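Local coordinates for sensor protein (Bacillus halodurans, PDB 3O5Y), which is the GAF domain of a sensor histidine kinase that probably phosphorylates a protein histidine with ATP in a two-component signalling pathway, at residues 28-32 against 108-112; 55-61 against 82-86; 71-77 against 95-101; 103-109 against 138-142. All coordinates share one frame; numbering follows the deposited sequence.

From the N terminus, strand 25-32 is reached first, and contact 1 pairs it with strand 108-116, closing a long loop that holds contacts 2 and 3. Within that loop, contact 2 joins segment 55-61, ahead of helix 61-68, to residues 82-86, ahead of helix 86-90. Contact 3 pairs edge strand 72-75 with strand 96-103; its segments alternate with those of contact 2, and Leu-61, Ile-72, Phe-83 and Leu-76 pack where the two meet. Contact 4 opens where contact 1 ends, sharing Arg-108 and Val-109, and brings helix 124-142 onto segment 103-109, around the hairpin connection. Contacts 1 and 3 meet in the sheet, where Val-111 touches Val-99.

Contact 1 of 4, residues 28-32 against 108-112; sequences FLLLA and RVGVL
Phe-28 to Leu-30 pair antiparallel with Leu-112 to Gly-110, a buried backbone contact in the middle of the six-stranded sheet. Leu-29 and Val-111 form the hydrogen-bonded pair: Leu-29 N reaches Val-111 O at 2.8 Å, and Val-111 N returns the bond to Leu-29 O at 2.9 Å. A third bond runs from Leu-31 N to Val-109 O at 2.9 Å. On the face of Leu-29 and Val-111, Leu-29 CD1 lies 4.3 Å from Val-111 CG1, under the cover of helix 61-68. Phe-28 and Leu-112 sit on the other face, toward helix 6-20. With CG anti to the backbone N (chi1 164°), the Phe-28 ring swings back beside the partner strand, CD1 3.4 Å from Val-111 O. Gly-110 CA lies 3.0 Å from Leu-29 O, and a side chain there would run into that oxygen. Farther along, Leu-31 CD2 meets Arg-108 CB at 3.7 Å, while the guanidinium of Arg-108 turns to a salt bridge with Asp-67. On the other side of strand 108-116, Val-109 and Gly-110 both face Ile-102 of strand 96-103, a classic beta bulge within the antiparallel GAF-domain sheet.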
loop_
_atom_site.group_PDB
_atom_site.type_symbol
_atom_site.label_atom_id
_atom_site.label_comp_id
_atom_site.label_asym_id
_atom_site.label_seq_id
_atom_site.Cartn_x
_atom_site.Cartn_y
_atom_site.Cartn_z
ATOM N N PHE A 28 -3.376 -3.224 1.811
ATOM C CA PHE A 28 -2.153 -3.700 2.380
ATOM C C PHE A 28 -1.834 -5.041 1.754
ATOM O O PHE A 28 -2.717 -5.894 1.585
ATOM C CB PHE A 28 -2.248 -3.789 3.908
ATOM C CG PHE A 28 -1.177 -4.626 4.507
ATOM C CD1 PHE A 28 0.140 -4.166 4.550
ATOM C CD2 PHE A 28 -1.456 -5.909 4.963
ATOM C CE1 PHE A 28 1.159 -4.962 5.059
ATOM C CE2 PHE A 28 -0.435 -6.714 5.483
ATOM C CZ PHE A 28 0.881 -6.229 5.525
ATOM N N LEU A 29 -0.573 -5.226 1.396
ATOM C CA LEU A 29 -0.151 -6.454 0.760
ATOM C C LEU A 29 0.957 -7.099 1.549
ATOM O O LEU A 29 1.803 -6.414 2.118
ATOM C CB LEU A 29 0.263 -6.209 -0.683
ATOM C CG LEU A 29 -0.866 -5.651 -1.556
ATOM C CD1 LEU A 29 -0.847 -4.130 -1.570
ATOM C CD2 LEU A 29 -0.778 -6.197 -2.973
ATOM N N LEU A 30 0.934 -8.422 1.595
ATOM C CA LEU A 30 1.812 -9.164 2.472
ATOM C C LEU A 30 2.766 -9.981 1.625
ATOM O O LEU A 30 2.364 -10.664 0.695
ATOM C CB LEU A 30 1.006 -10.102 3.377
ATOM C CG LEU A 30 1.459 -10.437 4.810
ATOM C CD1 LEU A 30 1.057 -11.881 5.221
ATOM C CD2 LEU A 30 2.967 -10.205 5.114
ATOM N N LEU A 31 4.042 -9.894 1.948
ATOM C CA LEU A 31 5.024 -10.722 1.316
ATOM C C LEU A 31 5.289 -11.927 2.222
ATOM O O LEU A 31 5.752 -11.771 3.351
ATOM C CB LEU A 31 6.299 -9.916 1.072
ATOM C CG LEU A 31 7.369 -10.639 0.267
ATOM C CD1 LEU A 31 6.885 -10.874 -1.151
ATOM C CD2 LEU A 31 8.648 -9.836 0.259
ATOM N N ALA A 32 4.931 -13.112 1.738
ATOM C CA ALA A 32 5.395 -14.382 2.308
ATOM C C ALA A 32 5.906 -15.278 1.176
ATOM O O ALA A 32 5.315 -15.308 0.091
ATOM C CB ALA A 32 4.281 -15.078 3.082
ATOM N N ARG A 108 11.884 -7.664 3.898
ATOM C CA ARG A 108 10.712 -7.014 3.335
ATOM C C ARG A 108 9.513 -7.739 3.875
ATOM O O ARG A 108 9.511 -8.963 3.975
ATOM C CB ARG A 108 10.700 -7.140 1.827
ATOM C CG ARG A 108 11.910 -6.597 1.156
ATOM C CD ARG A 108 12.338 -7.579 0.118
ATOM N NE ARG A 108 12.620 -6.907 -1.135
ATOM C CZ ARG A 108 12.625 -7.516 -2.314
ATOM N NH1 ARG A 108 12.884 -6.812 -3.416
ATOM N NH2 ARG A 108 12.362 -8.827 -2.389
ATOM N N VAL A 109 8.487 -6.970 4.198
ATOM C CA VAL A 109 7.320 -7.466 4.898
ATOM C C VAL A 109 6.080 -7.343 4.019
ATOM O O VAL A 109 5.209 -8.211 4.034
ATOM C CB VAL A 109 7.149 -6.690 6.234
ATOM C CG1 VAL A 109 5.724 -6.755 6.759
ATOM C CG2 VAL A 109 8.105 -7.218 7.258
ATOM N N GLY A 110 5.992 -6.266 3.246
ATOM C CA GLY A 110 4.795 -6.052 2.437
ATOM C C GLY A 110 4.771 -4.696 1.787
ATOM O O GLY A 110 5.812 -4.056 1.625
ATOM N N VAL A 111 3.580 -4.262 1.394
ATOM C CA VAL A 111 3.405 -2.985 0.726
ATOM C C VAL A 111 2.156 -2.313 1.262
ATOM O O VAL A 111 1.149 -2.983 1.534
ATOM C CB VAL A 111 3.338 -3.150 -0.826
ATOM C CG1 VAL A 111 2.830 -1.870 -1.526
ATOM C CG2 VAL A 111 4.700 -3.533 -1.376
ATOM N N LEU A 112 2.242 -0.993 1.460
ATOM C CA LEU A 112 1.056 -0.173 1.738
ATOM C C LEU A 112 0.766 0.721 0.534
ATOM O O LEU A 112 1.643 1.456 0.064
ATOM C CB LEU A 112 1.250 0.662 2.998
ATOM C CG LEU A 112 0.021 1.398 3.539
ATOM C CD1 LEU A 112 -0.938 0.391 4.148
ATOM C CD2 LEU A 112 0.414 2.392 4.601
#

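Contact 2 of 4, residues 55-61 against 82-86; sequences IPKEQSL and NFYEK
Ile-55 meets the second segment through CG2, which lies 3.6 Å from Glu-85 OE2 and also brushes the Tyr-84 ring. Pro-56 lies over one face of that ring, its CG 3.7 Å from the centroid of the Tyr-84 ring and only 9° off the normal, a CH-pi contact with the proline above the ring centre. A chi1 of 173° extends the Tyr-84 ring away from its own N and out to the proline. Lys-57 to Ser-60 then form a type II beta turn, and as the chain leaves it Gln-59 O accepts from Tyr-84 N at 2.7 Å, the donor above the carbonyl plane. Ser-60 is the N-cap of helix 61-68, its OG accepting from Trp-63 N while donating to Glu-85 OE2 at 2.6 Å. Leu-61 N, in the first turn, gives its hydrogen to Glu-85 OE1 at 2.8 Å. Both Glu-85 oxygens are met on their syn sides, and OE2 also takes Tyr-62 N, so one carboxylate from the loop before helix 86-90 takes the first two NH groups of helix 61-68, whose positive end would be expected to favour its charge. Without this carboxylate, as with an alanine here, Leu-61 N and Tyr-62 N would probably lose their acceptor and the Ser-60 hydroxyl its mate. Leu-61 CD1 sits over the Phe-83 ring, 4.1 Å from its centroid and shifted toward the rim; Lys-86 CB covers the opposite face of that ring.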
loop_
_atom_site.group_PDB
_atom_site.type_symbol
_atom_site.label_atom_id
_atom_site.label_comp_id
_atom_site.label_asym_id
_atom_site.label_seq_id
_atom_site.Cartn_x
_atom_site.Cartn_y
_atom_site.Cartn_z
ATOM N N ILE A 55 0.452 -10.655 -6.789
ATOM C CA ILE A 55 0.934 -9.584 -7.645
ATOM C C ILE A 55 2.225 -10.066 -8.311
ATOM O O ILE A 55 3.207 -10.362 -7.620
ATOM C CB ILE A 55 1.199 -8.300 -6.833
ATOM C CG1 ILE A 55 -0.016 -7.952 -5.957
ATOM C CG2 ILE A 55 1.664 -7.151 -7.745
ATOM C CD1 ILE A 55 -1.344 -7.657 -6.705
ATOM N N PRO A 56 2.209 -10.191 -9.654
ATOM C CA PRO A 56 3.391 -10.591 -10.409
ATOM C C PRO A 56 4.395 -9.462 -10.415
ATOM O O PRO A 56 4.012 -8.296 -10.276
ATOM C CB PRO A 56 2.844 -10.802 -11.829
ATOM C CG PRO A 56 1.622 -9.953 -11.893
ATOM C CD PRO A 56 1.027 -10.038 -10.525
ATOM N N LYS A 57 5.666 -9.810 -10.582
ATOM C CA LYS A 57 6.740 -8.837 -10.585
ATOM C C LYS A 57 6.756 -7.985 -11.845
ATOM O O LYS A 57 7.003 -6.778 -11.772
ATOM C CB LYS A 57 8.100 -9.523 -10.394
ATOM C CG LYS A 57 8.269 -10.163 -9.016
ATOM C CD LYS A 57 9.718 -10.495 -8.705
ATOM C CE LYS A 57 9.783 -11.394 -7.472
ATOM N NZ LYS A 57 11.154 -11.588 -6.909
ATOM N N GLU A 58 6.500 -8.593 -12.999
ATOM C CA GLU A 58 6.637 -7.865 -14.258
ATOM C C GLU A 58 5.710 -6.639 -14.308
ATOM O O GLU A 58 4.508 -6.741 -14.065
ATOM C CB GLU A 58 6.406 -8.787 -15.457
ATOM C CG GLU A 58 6.830 -8.197 -16.802
ATOM C CD GLU A 58 8.346 -8.111 -16.993
ATOM O OE1 GLU A 58 8.822 -7.272 -17.801
ATOM O OE2 GLU A 58 9.070 -8.877 -16.332
ATOM N N GLN A 59 6.300 -5.484 -14.602
ATOM C CA GLN A 59 5.573 -4.227 -14.750
ATOM C C GLN A 59 4.831 -3.819 -13.482
ATOM O O GLN A 59 3.866 -3.045 -13.550
ATOM C CB GLN A 59 4.598 -4.312 -15.927
ATOM C CG GLN A 59 5.256 -4.117 -17.284
ATOM C CD GLN A 59 4.279 -4.248 -18.448
ATOM O OE1 GLN A 59 3.078 -3.932 -18.333
ATOM N NE2 GLN A 59 4.791 -4.714 -19.585
ATOM N N SER A 60 5.278 -4.318 -12.328
ATOM C CA SER A 60 4.556 -4.070 -11.077
ATOM C C SER A 60 5.067 -2.860 -10.283
ATOM O O SER A 60 6.237 -2.814 -9.883
ATOM C CB SER A 60 4.558 -5.311 -10.192
ATOM O OG SER A 60 4.181 -4.968 -8.865
ATOM N N LEU A 61 4.180 -1.894 -10.041
ATOM C CA LEU A 61 4.549 -0.699 -9.266
ATOM C C LEU A 61 4.905 -1.117 -7.835
ATOM O O LEU A 61 5.908 -0.653 -7.279
ATOM C CB LEU A 61 3.402 0.312 -9.230
ATOM C CG LEU A 61 3.702 1.819 -9.167
ATOM C CD1 LEU A 61 2.514 2.593 -8.629
ATOM C CD2 LEU A 61 4.881 2.130 -8.338
ATOM N N ASN A 82 1.768 2.861 -17.906
ATOM C CA ASN A 82 1.025 1.692 -17.462
ATOM C C ASN A 82 1.873 0.843 -16.508
ATOM O O ASN A 82 3.110 0.866 -16.550
ATOM C CB ASN A 82 0.526 0.852 -18.656
ATOM C CG ASN A 82 -0.519 -0.222 -18.244
ATOM O OD1 ASN A 82 -1.466 0.067 -17.486
ATOM N ND2 ASN A 82 -0.341 -1.462 -18.745
ATOM N N PHE A 83 1.184 0.133 -15.626
ATOM C CA PHE A 83 1.803 -0.819 -14.721
ATOM C C PHE A 83 0.738 -1.827 -14.335
ATOM O O PHE A 83 -0.455 -1.591 -14.555
ATOM C CB PHE A 83 2.441 -0.131 -13.492
ATOM C CG PHE A 83 1.568 0.920 -12.838
ATOM C CD1 PHE A 83 0.752 0.594 -11.756
ATOM C CD2 PHE A 83 1.586 2.248 -13.296
ATOM C CE1 PHE A 83 -0.036 1.573 -11.146
ATOM C CE2 PHE A 83 0.800 3.231 -12.702
ATOM C CZ PHE A 83 -0.019 2.894 -11.632
ATOM N N TYR A 84 1.155 -2.960 -13.789
ATOM C CA TYR A 84 0.231 -4.054 -13.572
ATOM C C TYR A 84 -0.951 -3.630 -12.718
ATOM O O TYR A 84 -2.083 -4.012 -13.001
ATOM C CB TYR A 84 0.928 -5.265 -12.954
ATOM C CG TYR A 84 -0.044 -6.332 -12.559
ATOM C CD1 TYR A 84 -0.507 -6.438 -11.246
ATOM C CD2 TYR A 84 -0.546 -7.209 -13.508
ATOM C CE1 TYR A 84 -1.442 -7.420 -10.891
ATOM C CE2 TYR A 84 -1.460 -8.183 -13.173
ATOM C CZ TYR A 84 -1.906 -8.292 -11.867
ATOM O OH TYR A 84 -2.822 -9.272 -11.559
ATOM N N GLU A 85 -0.704 -2.839 -11.682
ATOM C CA GLU A 85 -1.770 -2.508 -10.732
ATOM C C GLU A 85 -2.751 -1.453 -11.248
ATOM O O GLU A 85 -3.848 -1.299 -10.701
ATOM C CB GLU A 85 -1.172 -2.051 -9.400
ATOM C CG GLU A 85 -0.295 -3.087 -8.721
ATOM C CD GLU A 85 1.153 -3.082 -9.182
ATOM O OE1 GLU A 85 1.475 -2.513 -10.255
ATOM O OE2 GLU A 85 1.988 -3.677 -8.470
ATOM N N LYS A 86 -2.356 -0.737 -12.297
ATOM C CA LYS A 86 -3.055 0.469 -12.717
ATOM C C LYS A 86 -4.545 0.279 -12.995
ATOM O O LYS A 86 -5.373 0.944 -12.378
ATOM C CB LYS A 86 -2.358 1.116 -13.911
ATOM C CG LYS A 86 -3.008 2.405 -14.364
ATOM C CD LYS A 86 -2.054 3.268 -15.171
ATOM C CE LYS A 86 -2.840 4.335 -15.920
ATOM N NZ LYS A 86 -2.040 5.578 -16.153
#

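Contact 3 of 4, residues 71-77 against 95-101; sequences TIFRSLT and KSILVIP
Thr-71 lays its methyl against the end of Leu-98, CG2 to CD1 at 3.5 Å, while its OG1 stays beside Ile-100 and Pro-101. CG2 stands opposite the backbone N (chi1 -67° for OG1), which turns the methyl toward the partner strand. Replacement by an alanine here would be likely to take away the methyl that packs on Leu-98 CD1 and open a small gap there. Beyond it the two strands run antiparallel. Ile-72 exchanges two bonds with Val-99, of which Val-99 N to Ile-72 O measures 2.9 Å. Arg-74 and Ile-97 repeat the exchange, and Leu-76 N closes the row on Lys-95 O at 2.8 Å. On the face of Phe-73 and Leu-98, a chi1 of 172° carries the phenylalanine ring back over the neighbouring strand; Ser-96 OG meets the ring edge near its plane, 3.1 Å from Phe-73 CE1, and Phe-73 CB rests 4.2 Å from Leu-98 CD1. The other face holds Ile-72, Ile-97 and Val-99 under helix 61-68. Here Leu-76 CD1 reaches Ile-97 CG2 at 3.8 Å, crossing it at a slant. Leu-98 and Ile-100 lean instead on helix 124-142. On its other side strand 96-103 carries a classic beta bulge, Lys-95 and Ser-96 both facing Arg-116 of strand 108-116. Strand 72-75 ends the sheet of this GAF domain, which has helices on both faces.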
loop_
_atom_site.group_PDB
_atom_site.type_symbol
_atom_site.label_atom_id
_atom_site.label_comp_id
_atom_site.label_asym_id
_atom_site.label_seq_id
_atom_site.Cartn_x
_atom_site.Cartn_y
_atom_site.Cartn_z
ATOM N N THR A 71 9.792 4.804 -1.350
ATOM C CA THR A 71 8.410 5.187 -1.512
ATOM C C THR A 71 8.197 5.752 -2.913
ATOM O O THR A 71 8.938 6.627 -3.365
ATOM C CB THR A 71 7.997 6.210 -0.445
ATOM O OG1 THR A 71 8.004 5.577 0.834
ATOM C CG2 THR A 71 6.613 6.747 -0.710
ATOM N N ILE A 72 7.184 5.241 -3.602
ATOM C CA ILE A 72 6.908 5.689 -4.954
ATOM C C ILE A 72 5.558 6.379 -5.038
ATOM O O ILE A 72 4.565 5.874 -4.539
ATOM C CB ILE A 72 6.951 4.537 -5.963
ATOM C CG1 ILE A 72 8.376 3.977 -6.044
ATOM C CG2 ILE A 72 6.469 5.025 -7.337
ATOM C CD1 ILE A 72 8.544 2.779 -6.970
ATOM N N PHE A 73 5.540 7.539 -5.676
ATOM C CA PHE A 73 4.301 8.196 -5.983
ATOM C C PHE A 73 4.001 8.154 -7.482
ATOM O O PHE A 73 4.859 8.445 -8.300
ATOM C CB PHE A 73 4.330 9.642 -5.519
ATOM C CG PHE A 73 3.144 10.419 -5.970
ATOM C CD1 PHE A 73 1.931 10.299 -5.297
ATOM C CD2 PHE A 73 3.217 11.235 -7.109
ATOM C CE1 PHE A 73 0.813 11.015 -5.718
ATOM C CE2 PHE A 73 2.115 11.951 -7.543
ATOM C CZ PHE A 73 0.907 11.849 -6.853
ATOM N N ARG A 74 2.758 7.834 -7.824
ATOM C CA ARG A 74 2.360 7.824 -9.215
ATOM C C ARG A 74 0.983 8.406 -9.419
ATOM O O ARG A 74 0.017 8.007 -8.780
ATOM C CB ARG A 74 2.435 6.409 -9.799
ATOM C CG ARG A 74 3.087 6.372 -11.161
ATOM C CD ARG A 74 4.636 6.258 -11.113
ATOM N NE ARG A 74 5.024 5.106 -11.917
ATOM C CZ ARG A 74 6.188 4.472 -11.845
ATOM N NH1 ARG A 74 6.399 3.406 -12.617
ATOM N NH2 ARG A 74 7.141 4.893 -11.013
ATOM N N SER A 75 0.928 9.378 -10.309
ATOM C CA SER A 75 -0.307 9.900 -10.854
ATOM C C SER A 75 -0.927 8.831 -11.771
ATOM O O SER A 75 -0.224 8.198 -12.564
ATOM C CB SER A 75 0.017 11.167 -11.651
ATOM O OG SER A 75 -1.076 12.050 -11.690
ATOM N N LEU A 76 -2.232 8.615 -11.655
ATOM C CA LEU A 76 -2.894 7.575 -12.436
ATOM C C LEU A 76 -3.479 8.136 -13.742
ATOM O O LEU A 76 -4.191 7.442 -14.470
ATOM C CB LEU A 76 -3.994 6.911 -11.601
ATOM C CG LEU A 76 -3.848 5.528 -10.951
ATOM C CD1 LEU A 76 -2.442 5.222 -10.531
ATOM C CD2 LEU A 76 -4.782 5.408 -9.763
ATOM N N THR A 77 -3.184 9.397 -14.027
ATOM C CA THR A 77 -3.784 10.071 -15.168
ATOM C C THR A 77 -2.827 10.155 -16.345
ATOM O O THR A 77 -3.237 10.566 -17.427
ATOM C CB THR A 77 -4.195 11.504 -14.837
ATOM O OG1 THR A 77 -3.028 12.241 -14.455
ATOM C CG2 THR A 77 -5.232 11.533 -13.726
ATOM N N LYS A 95 -7.100 8.512 -8.608
ATOM C CA LYS A 95 -6.356 9.316 -9.571
ATOM C C LYS A 95 -4.871 9.404 -9.226
ATOM O O LYS A 95 -4.072 9.953 -9.983
ATOM C CB LYS A 95 -6.978 10.714 -9.689
ATOM C CG LYS A 95 -8.298 10.718 -10.463
ATOM C CD LYS A 95 -8.692 12.129 -10.941
ATOM C CE LYS A 95 -9.902 12.084 -11.908
ATOM N NZ LYS A 95 -9.660 11.198 -13.101
ATOM N N SER A 96 -4.508 8.811 -8.094
ATOM C CA SER A 96 -3.217 9.031 -7.468
ATOM C C SER A 96 -2.932 7.852 -6.555
ATOM O O SER A 96 -3.819 7.399 -5.851
ATOM C CB SER A 96 -3.306 10.316 -6.653
ATOM O OG SER A 96 -2.219 10.459 -5.775
ATOM N N ILE A 97 -1.705 7.345 -6.567
ATOM C CA ILE A 97 -1.338 6.254 -5.676
ATOM C C ILE A 97 0.020 6.511 -5.008
ATOM O O ILE A 97 0.986 6.938 -5.668
ATOM C CB ILE A 97 -1.448 4.845 -6.381
ATOM C CG1 ILE A 97 -1.549 3.718 -5.346
ATOM C CG2 ILE A 97 -0.324 4.594 -7.393
ATOM C CD1 ILE A 97 -2.950 3.565 -4.742
ATOM N N LEU A 98 0.062 6.306 -3.691
ATOM C CA LEU A 98 1.300 6.351 -2.918
ATOM C C LEU A 98 1.579 4.929 -2.421
ATOM O O LEU A 98 0.730 4.301 -1.810
ATOM C CB LEU A 98 1.159 7.304 -1.735
ATOM C CG LEU A 98 2.394 7.439 -0.845
ATOM C CD1 LEU A 98 3.528 8.088 -1.646
ATOM C CD2 LEU A 98 2.101 8.220 0.428
ATOM N N VAL A 99 2.760 4.423 -2.726
ATOM C CA VAL A 99 3.110 3.043 -2.506
ATOM C C VAL A 99 4.298 3.035 -1.533
ATOM O O VAL A 99 5.405 3.463 -1.852
ATOM C CB VAL A 99 3.461 2.337 -3.863
ATOM C CG1 VAL A 99 3.726 0.866 -3.644
ATOM C CG2 VAL A 99 2.336 2.515 -4.884
ATOM N N ILE A 100 4.044 2.591 -0.317
ATOM C CA ILE A 100 5.074 2.518 0.679
ATOM C C ILE A 100 5.451 1.066 0.892
ATOM O O ILE A 100 4.622 0.301 1.366
ATOM C CB ILE A 100 4.563 3.084 2.031
ATOM C CG1 ILE A 100 4.076 4.523 1.835
ATOM C CG2 ILE A 100 5.679 2.962 3.115
ATOM C CD1 ILE A 100 3.593 5.213 3.114
ATOM N N PRO A 101 6.695 0.689 0.550
ATOM C CA PRO A 101 7.153 -0.671 0.834
ATOM C C PRO A 101 7.350 -0.825 2.342
ATOM O O PRO A 101 7.899 0.056 2.989
ATOM C CB PRO A 101 8.498 -0.753 0.115
ATOM C CG PRO A 101 9.027 0.672 0.144
ATOM C CD PRO A 101 7.793 1.570 0.096
#

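Contact 4 of 4, residues 103-109 against 138-142; sequences YSKNKRV and AVSIE
Hydrogen bonds centre on Glu-142, whose extended side chain leaves the helix with chi1 at -169° and puts its carboxylate against the loop. Ser-104 OG donates to Glu-142 OE2 at 2.5 Å, and Asn-106 ND2 to Glu-142 OE1 at 3.1 Å; both donors stand well out of the carboxylate plane, one on each side of it, and the amide plane is turned 26° from the carboxylate. The same serine oxygen accepts from Asn-106 N and Lys-107 N, an ST turn and an ST motif that curl the loop around it. Three bonds on OG fix its direction. This loop is the hairpin connection between strands 96-103 and 108-116, and the helix is the C-terminal one of the GAF domain. The Lys-107 chain slides past Glu-142 in the opposite direction, its CG 3.3 Å from Glu-142 OE2; its NZ stays 4.8 Å from that oxygen, no direct ion pair, though the opposite charges would probably attract. The methyl Ala-138 CB makes a van der Waals contact with the backbone carbonyl Tyr-103 O at 3.3 Å. Apolar contact joins Val-109 CG1 to Ile-141 CG2 at 3.7 Å, and Ile-141 also leans on Phe-28.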
loop_
_atom_site.group_PDB
_atom_site.type_symbol
_atom_site.label_atom_id
_atom_site.label_comp_id
_atom_site.label_asym_id
_atom_site.label_seq_id
_atom_site.Cartn_x
_atom_site.Cartn_y
_atom_site.Cartn_z
ATOM N N TYR A 103 9.221 -2.581 5.220
ATOM C CA TYR A 103 10.320 -3.464 5.611
ATOM C C TYR A 103 10.854 -3.272 7.012
ATOM O O TYR A 103 10.839 -2.175 7.550
ATOM C CB TYR A 103 11.452 -3.525 4.570
ATOM C CG TYR A 103 12.147 -2.242 4.185
ATOM C CD1 TYR A 103 13.524 -2.085 4.403
ATOM C CD2 TYR A 103 11.469 -1.218 3.525
ATOM C CE1 TYR A 103 14.210 -0.897 4.006
ATOM C CE2 TYR A 103 12.134 -0.027 3.134
ATOM C CZ TYR A 103 13.500 0.123 3.380
ATOM O OH TYR A 103 14.148 1.282 2.997
ATOM N N SER A 104 11.329 -4.367 7.587
ATOM C CA SER A 104 11.949 -4.344 8.899
ATOM C C SER A 104 13.458 -4.385 8.747
ATOM O O SER A 104 13.984 -4.402 7.631
ATOM C CB SER A 104 11.522 -5.570 9.673
ATOM O OG SER A 104 12.268 -6.662 9.204
ATOM N N LYS A 105 14.158 -4.419 9.874
ATOM C CA LYS A 105 15.617 -4.505 9.852
ATOM C C LYS A 105 16.103 -5.803 9.197
ATOM O O LYS A 105 17.215 -5.859 8.691
ATOM C CB LYS A 105 16.158 -4.400 11.276
ATOM C CG LYS A 105 15.694 -5.537 12.157
ATOM C CD LYS A 105 16.360 -5.513 13.490
ATOM C CE LYS A 105 16.174 -6.851 14.181
ATOM N NZ LYS A 105 16.910 -6.807 15.422
ATOM N N ASN A 106 15.263 -6.839 9.217
ATOM C CA ASN A 106 15.632 -8.158 8.688
ATOM C C ASN A 106 15.180 -8.410 7.265
ATOM O O ASN A 106 15.949 -8.947 6.468
ATOM C CB ASN A 106 15.043 -9.279 9.539
ATOM C CG ASN A 106 15.643 -9.345 10.910
ATOM O OD1 ASN A 106 16.873 -9.302 11.081
ATOM N ND2 ASN A 106 14.774 -9.451 11.917
ATOM N N LYS A 107 13.927 -8.065 6.957
ATOM C CA LYS A 107 13.313 -8.459 5.677
ATOM C C LYS A 107 12.254 -7.482 5.163
ATOM O O LYS A 107 11.791 -6.590 5.888
ATOM C CB LYS A 107 12.678 -9.849 5.812
ATOM C CG LYS A 107 11.480 -9.852 6.777
ATOM C CD LYS A 107 10.821 -11.225 6.877
ATOM C CE LYS A 107 9.682 -11.194 7.887
ATOM N NZ LYS A 107 8.648 -12.199 7.515
ATOM N N ARG A 108 11.884 -7.664 3.898
ATOM C CA ARG A 108 10.712 -7.014 3.335
ATOM C C ARG A 108 9.513 -7.739 3.875
ATOM O O ARG A 108 9.511 -8.963 3.975
ATOM C CB ARG A 108 10.700 -7.140 1.827
ATOM C CG ARG A 108 11.910 -6.597 1.156
ATOM C CD ARG A 108 12.338 -7.579 0.118
ATOM N NE ARG A 108 12.620 -6.907 -1.135
ATOM C CZ ARG A 108 12.625 -7.516 -2.314
ATOM N NH1 ARG A 108 12.884 -6.812 -3.416
ATOM N NH2 ARG A 108 12.362 -8.827 -2.389
ATOM N N VAL A 109 8.487 -6.970 4.198
ATOM C CA VAL A 109 7.320 -7.466 4.898
ATOM C C VAL A 109 6.080 -7.343 4.019
ATOM O O VAL A 109 5.209 -8.211 4.034
ATOM C CB VAL A 109 7.149 -6.690 6.234
ATOM C CG1 VAL A 109 5.724 -6.755 6.759
ATOM C CG2 VAL A 109 8.105 -7.218 7.258
ATOM N N ALA A 138 6.054 -2.523 10.359
ATOM C CA ALA A 138 6.884 -3.639 9.920
ATOM C C ALA A 138 7.413 -4.461 11.094
ATOM O O ALA A 138 7.471 -5.688 11.005
ATOM C CB ALA A 138 8.032 -3.142 9.076
ATOM N N VAL A 139 7.800 -3.780 12.179
ATOM C CA VAL A 139 8.254 -4.472 13.378
ATOM C C VAL A 139 7.112 -5.305 13.991
ATOM O O VAL A 139 7.294 -6.492 14.302
ATOM C CB VAL A 139 8.825 -3.505 14.439
ATOM C CG1 VAL A 139 9.212 -4.279 15.706
ATOM C CG2 VAL A 139 10.007 -2.709 13.877
ATOM N N SER A 140 5.946 -4.675 14.129
ATOM C CA SER A 140 4.754 -5.284 14.705
ATOM C C SER A 140 4.291 -6.503 13.922
ATOM O O SER A 140 3.857 -7.485 14.511
ATOM C CB SER A 140 3.614 -4.253 14.758
ATOM O OG SER A 140 3.941 -3.160 15.618
ATOM N N ILE A 141 4.367 -6.432 12.596
ATOM C CA ILE A 141 3.936 -7.548 11.752
ATOM C C ILE A 141 4.919 -8.700 11.875
ATOM O O ILE A 141 4.527 -9.865 11.951
ATOM C CB ILE A 141 3.777 -7.125 10.269
ATOM C CG1 ILE A 141 2.566 -6.216 10.107
ATOM C CG2 ILE A 141 3.623 -8.341 9.350
ATOM C CD1 ILE A 141 2.433 -5.612 8.728
ATOM N N GLU A 142 6.202 -8.360 11.897
ATOM C CA GLU A 142 7.266 -9.344 11.967
ATOM C C GLU A 142 7.176 -10.106 13.284
ATOM O O GLU A 142 7.410 -11.315 13.326
ATOM C CB GLU A 142 8.628 -8.651 11.835
ATOM C CG GLU A 142 9.781 -9.610 11.621
ATOM C CD GLU A 142 11.033 -8.921 11.124
ATOM O OE1 GLU A 142 11.854 -8.491 11.952
ATOM O OE2 GLU A 142 11.205 -8.844 9.891
#